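Local coordinates for orotidine 5'-phosphate decarboxylase (Methanocaldococcus jannaschii, PDB 4LUI), which probably catalyses the decarboxylation of orotidine 5'-monophosphate to UMP, the last step of de novo UMP biosynthesis, as a homodimeric TIM-barrel enzyme, at residues T62-I65 with K66-K70; I95-K98 with Y99-G102. All blocks are in the same frame, centred on the assembly; numbering follows the deposited sequence.

Interaction 1 (T62-I65 with K66-K70); sequences TEII and KEIKK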
loop_
_atom_site.group_PDB
_atom_site.type_symbol
_atom_site.label_atom_id
_atom_site.label_comp_id
_atom_site.label_asym_id
_atom_site.label_seq_id
_atom_site.Cartn_x
_atom_site.Cartn_y
_atom_site.Cartn_z
ATOM N N THR B 62 10.745 -8.974 -4.370
ATOM C CA THR B 62 10.575 -8.671 -5.780
ATOM C C THR B 62 11.208 -9.680 -6.741
ATOM O O THR B 62 11.001 -9.573 -7.943
ATOM C CB THR B 62 11.064 -7.249 -6.099
ATOM O OG1 THR B 62 12.427 -7.106 -5.682
ATOM C CG2 THR B 62 10.201 -6.236 -5.361
ATOM N N GLU B 63 11.959 -10.652 -6.226
ATOM C CA GLU B 63 12.503 -11.712 -7.078
ATOM C C GLU B 63 11.404 -12.350 -7.931
ATOM O O GLU B 63 11.641 -12.707 -9.078
ATOM C CB GLU B 63 13.254 -12.785 -6.266
ATOM C CG GLU B 63 12.391 -13.611 -5.305
ATOM C CD GLU B 63 11.722 -14.805 -5.978
ATOM O OE1 GLU B 63 10.751 -15.352 -5.409
ATOM O OE2 GLU B 63 12.172 -15.198 -7.075
ATOM N N ILE B 64 10.197 -12.467 -7.374
ATOM C CA ILE B 64 9.103 -13.115 -8.098
ATOM C C ILE B 64 8.684 -12.311 -9.331
ATOM O O ILE B 64 8.297 -12.877 -10.344
ATOM C CB ILE B 64 7.880 -13.435 -7.168
ATOM C CG1 ILE B 64 6.858 -14.317 -7.888
ATOM C CG2 ILE B 64 7.209 -12.165 -6.669
ATOM C CD1 ILE B 64 7.432 -15.607 -8.439
ATOM N N ILE B 65 8.759 -10.984 -9.244
ATOM C CA ILE B 65 8.465 -10.135 -10.394
ATOM C C ILE B 65 9.498 -10.357 -11.501
ATOM O O ILE B 65 9.152 -10.475 -12.678
ATOM C CB ILE B 65 8.448 -8.654 -9.988
ATOM C CG1 ILE B 65 7.451 -8.434 -8.848
ATOM C CG2 ILE B 65 8.117 -7.765 -11.202
ATOM C CD1 ILE B 65 7.400 -7.000 -8.352
ATOM N N LYS B 66 10.765 -10.421 -11.104
ATOM C CA LYS B 66 11.871 -10.737 -12.016
ATOM C C LYS B 66 11.627 -12.066 -12.718
ATOM O O LYS B 66 11.788 -12.174 -13.932
ATOM C CB LYS B 66 13.200 -10.793 -11.251
ATOM C CG LYS B 66 14.413 -11.195 -12.105
ATOM C CD LYS B 66 15.737 -11.156 -11.319
ATOM C CE LYS B 66 15.816 -12.247 -10.252
ATOM N NZ LYS B 66 17.190 -12.390 -9.662
ATOM N N GLU B 67 11.221 -13.070 -11.946
ATOM C CA GLU B 67 11.042 -14.419 -12.484
ATOM C C GLU B 67 9.861 -14.471 -13.437
ATOM O O GLU B 67 9.910 -15.159 -14.453
ATOM C CB GLU B 67 10.840 -15.435 -11.361
ATOM C CG GLU B 67 12.066 -15.693 -10.518
ATOM C CD GLU B 67 13.222 -16.264 -11.323
ATOM O OE1 GLU B 67 12.991 -17.194 -12.126
ATOM O OE2 GLU B 67 14.359 -15.775 -11.153
ATOM N N ILE B 68 8.795 -13.757 -13.087
ATOM C CA ILE B 68 7.611 -13.665 -13.935
ATOM C C ILE B 68 8.016 -13.040 -15.270
ATOM O O ILE B 68 7.506 -13.426 -16.327
ATOM C CB ILE B 68 6.457 -12.881 -13.239
ATOM C CG1 ILE B 68 5.800 -13.755 -12.171
ATOM C CG2 ILE B 68 5.406 -12.437 -14.248
ATOM C CD1 ILE B 68 4.776 -13.044 -11.306
ATOM N N LYS B 69 8.978 -12.118 -15.216
ATOM C CA LYS B 69 9.507 -11.476 -16.418
ATOM C C LYS B 69 10.430 -12.372 -17.250
ATOM O O LYS B 69 10.490 -12.232 -18.472
ATOM C CB LYS B 69 10.209 -10.158 -16.080
ATOM C CG LYS B 69 9.258 -9.027 -15.740
ATOM C CD LYS B 69 8.425 -8.616 -16.948
ATOM C CE LYS B 69 9.251 -7.869 -17.977
ATOM N NZ LYS B 69 8.395 -7.198 -18.999
ATOM N N LYS B 70 11.145 -13.291 -16.611
ATOM C CA LYS B 70 11.964 -14.231 -17.370
ATOM C C LYS B 70 11.061 -15.149 -18.194
ATOM O O LYS B 70 11.530 -15.832 -19.104
ATOM C CB LYS B 70 12.840 -15.084 -16.443
ATOM C CG LYS B 70 14.005 -14.365 -15.762
ATOM C CD LYS B 70 14.838 -15.356 -14.944
ATOM C CE LYS B 70 15.815 -14.653 -14.005
ATOM N NZ LYS B 70 16.318 -15.554 -12.914
#
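The first turns of helix 63-72, one of the outer helices of the TIM barrel, bring Glu63 against Glu67 and Ile64 against Ile68. The backbone spacing is that of an alpha-helix. Lys66 N donates to Thr62 O at 3.3 Å, the longest of four successive i to i+4 bonds. Glu67 N to Glu63 O follows at 2.9 Å, with the donor in the carbonyl plane. Ile68 N to Ile64 O is equally short, but here the donor is tilted 29° from that plane. Lys69 N to Ile65 O completes the set.

On the buried side, Ile64 CG1 meets Ile68 CD1 at 4.2 Å, and the two side chains cross at a slant. Both also rest on Leu37 of helix 33-43, while Ile68 continues inward to Ile50, Val52 and Val76 of the barrel strands. On the more open side, Glu63 is bent back by a chi2 of 85°, and its OE2 lies 3.5 Å from Glu67 CG. The charged oxygens Glu63 OE2 and Glu67 OE2 stay 4.7 Å apart and would probably repel, yet each carboxylate has a basic partner. Glu63 OE1 bonds to Thr60 OG1 and forms a salt bridge with Arg33. Glu67 OE2 takes Lys70 NZ in a salt bridge of 2.6 Å, met on its syn side and 24° out of the carboxylate plane.

Interaction 2 (I95-K98 with Y99-G102); sequences ITLK and YADG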
loop_
_atom_site.group_PDB
_atom_site.type_symbol
_atom_site.label_atom_id
_atom_site.label_comp_id
_atom_site.label_asym_id
_atom_site.label_seq_id
_atom_site.Cartn_x
_atom_site.Cartn_y
_atom_site.Cartn_z
ATOM N N ILE B 95 12.468 0.437 -6.219
ATOM C CA ILE B 95 12.660 -1.005 -6.037
ATOM C C ILE B 95 11.638 -1.804 -6.848
ATOM O O ILE B 95 11.950 -2.872 -7.378
ATOM C CB ILE B 95 12.648 -1.408 -4.538
ATOM C CG1 ILE B 95 13.078 -2.867 -4.367
ATOM C CG2 ILE B 95 11.288 -1.171 -3.913
ATOM C CD1 ILE B 95 13.598 -3.175 -2.973
ATOM N N THR B 96 10.429 -1.266 -6.962
ATOM C CA THR B 96 9.335 -1.972 -7.619
ATOM C C THR B 96 9.529 -1.985 -9.128
ATOM O O THR B 96 9.345 -3.023 -9.784
ATOM C CB THR B 96 7.988 -1.329 -7.265
ATOM O OG1 THR B 96 7.774 -1.441 -5.850
ATOM C CG2 THR B 96 6.854 -2.024 -7.989
ATOM N N LEU B 97 9.925 -0.841 -9.680
ATOM C CA LEU B 97 10.062 -0.714 -11.125
ATOM C C LEU B 97 11.386 -1.254 -11.661
ATOM O O LEU B 97 11.631 -1.216 -12.873
ATOM C CB LEU B 97 9.844 0.742 -11.559
ATOM C CG LEU B 97 8.428 1.265 -11.299
ATOM C CD1 LEU B 97 8.346 2.756 -11.660
ATOM C CD2 LEU B 97 7.385 0.453 -12.069
ATOM N N LYS B 98 12.227 -1.785 -10.776
ATOM C CA LYS B 98 13.417 -2.495 -11.221
ATOM C C LYS B 98 13.024 -3.663 -12.128
ATOM O O LYS B 98 13.659 -3.889 -13.160
ATOM C CB LYS B 98 14.218 -2.997 -10.022
ATOM C CG LYS B 98 15.511 -3.706 -10.391
ATOM C CD LYS B 98 16.375 -3.951 -9.159
ATOM C CE LYS B 98 17.679 -4.634 -9.535
ATOM N NZ LYS B 98 18.383 -3.883 -10.612
ATOM N N TYR B 99 11.967 -4.384 -11.744
ATOM C CA TYR B 99 11.495 -5.533 -12.516
ATOM C C TYR B 99 10.089 -5.375 -13.094
ATOM O O TYR B 99 9.790 -5.936 -14.153
ATOM C CB TYR B 99 11.588 -6.824 -11.697
ATOM C CG TYR B 99 12.984 -7.094 -11.193
ATOM C CD1 TYR B 99 14.031 -7.291 -12.078
ATOM C CD2 TYR B 99 13.258 -7.138 -9.830
ATOM C CE1 TYR B 99 15.316 -7.524 -11.629
ATOM C CE2 TYR B 99 14.545 -7.376 -9.368
ATOM C CZ TYR B 99 15.569 -7.567 -10.274
ATOM O OH TYR B 99 16.858 -7.805 -9.833
ATOM N N ALA B 100 9.224 -4.632 -12.407
ATOM C CA ALA B 100 7.882 -4.389 -12.933
ATOM C C ALA B 100 7.908 -3.331 -14.035
ATOM O O ALA B 100 8.829 -2.519 -14.118
ATOM C CB ALA B 100 6.948 -3.948 -11.832
ATOM N N ASP B 101 6.871 -3.338 -14.860
ATOM C CA ASP B 101 6.758 -2.390 -15.956
ATOM C C ASP B 101 5.873 -1.212 -15.601
ATOM O O ASP B 101 5.868 -0.212 -16.306
ATOM C CB ASP B 101 6.201 -3.098 -17.184
ATOM C CG ASP B 101 7.098 -4.215 -17.632
ATOM O OD1 ASP B 101 8.260 -3.910 -17.986
ATOM O OD2 ASP B 101 6.658 -5.384 -17.614
ATOM N N GLY B 102 5.126 -1.342 -14.517
ATOM C CA GLY B 102 4.237 -0.284 -14.085
ATOM C C GLY B 102 3.886 -0.485 -12.628
ATOM O O GLY B 102 4.054 -1.574 -12.079
HETATM O O HOH W 1 10.964 -5.127 -8.905
#
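Lys98 sends CG anti to its own backbone N (chi1 -178°) and runs extended to CE, while Tyr99 places its ring beside its backbone N (chi1 -57°). The two neighbours therefore lie side by side and point the same way. Lys98 CG sits over the centre of one ring face, 3.8 Å from the centroid and 10° off the normal, a CH-pi contact. CD and CE follow the ring outward, and CE comes within 3.3 Å of Tyr99 OH. The chain turns only at chi4.

This pair lies where helix 86-97 gives way to the loop before strand 102-106. Ala100 N donates to Thr96 O at 3.1 Å, in the carbonyl plane. A water donates to Ile95 O and Thr96 O and accepts from Tyr99 N at 3.1 Å, so it links two carbonyls near the end of the helix to the loop. Thr96 O is thus gripped by two donors. Leu97 CD2 folds back to Gly102 C at 3.7 Å, joining the helix end to the start of the strand.

Ile95 and Thr96 also pack on Leu58 of the second subunit. Within the chain, Thr96 faces Ala78 and Phe80 of strand 75-82, the latter predicted to bind substrate. Leu97 touches Ile103 of strand 102-106 and also Ala121 and Leu124 of helix 111-124.

From the N terminus, interaction 1 comes first, within helix 63-72, which leads into strand 75-82. Helix 86-97 follows, and interaction 2 forms at its end, where the chain turns into strand 102-106. Both are local contacts in series; neither encloses the other, and they do not cross. The centres of interaction 1 and interaction 2 are about 10 Å apart, and the two touch directly. Lys69 NZ makes a 2.9 Å salt bridge to Asp101 OD2. Ile65 CG2 packs on Tyr99 CB at 3.6 Å and on the backbone of Ala100. Together they tie helix 63-72 to the loop after the next barrel helix, on the outer side of strand 75-82.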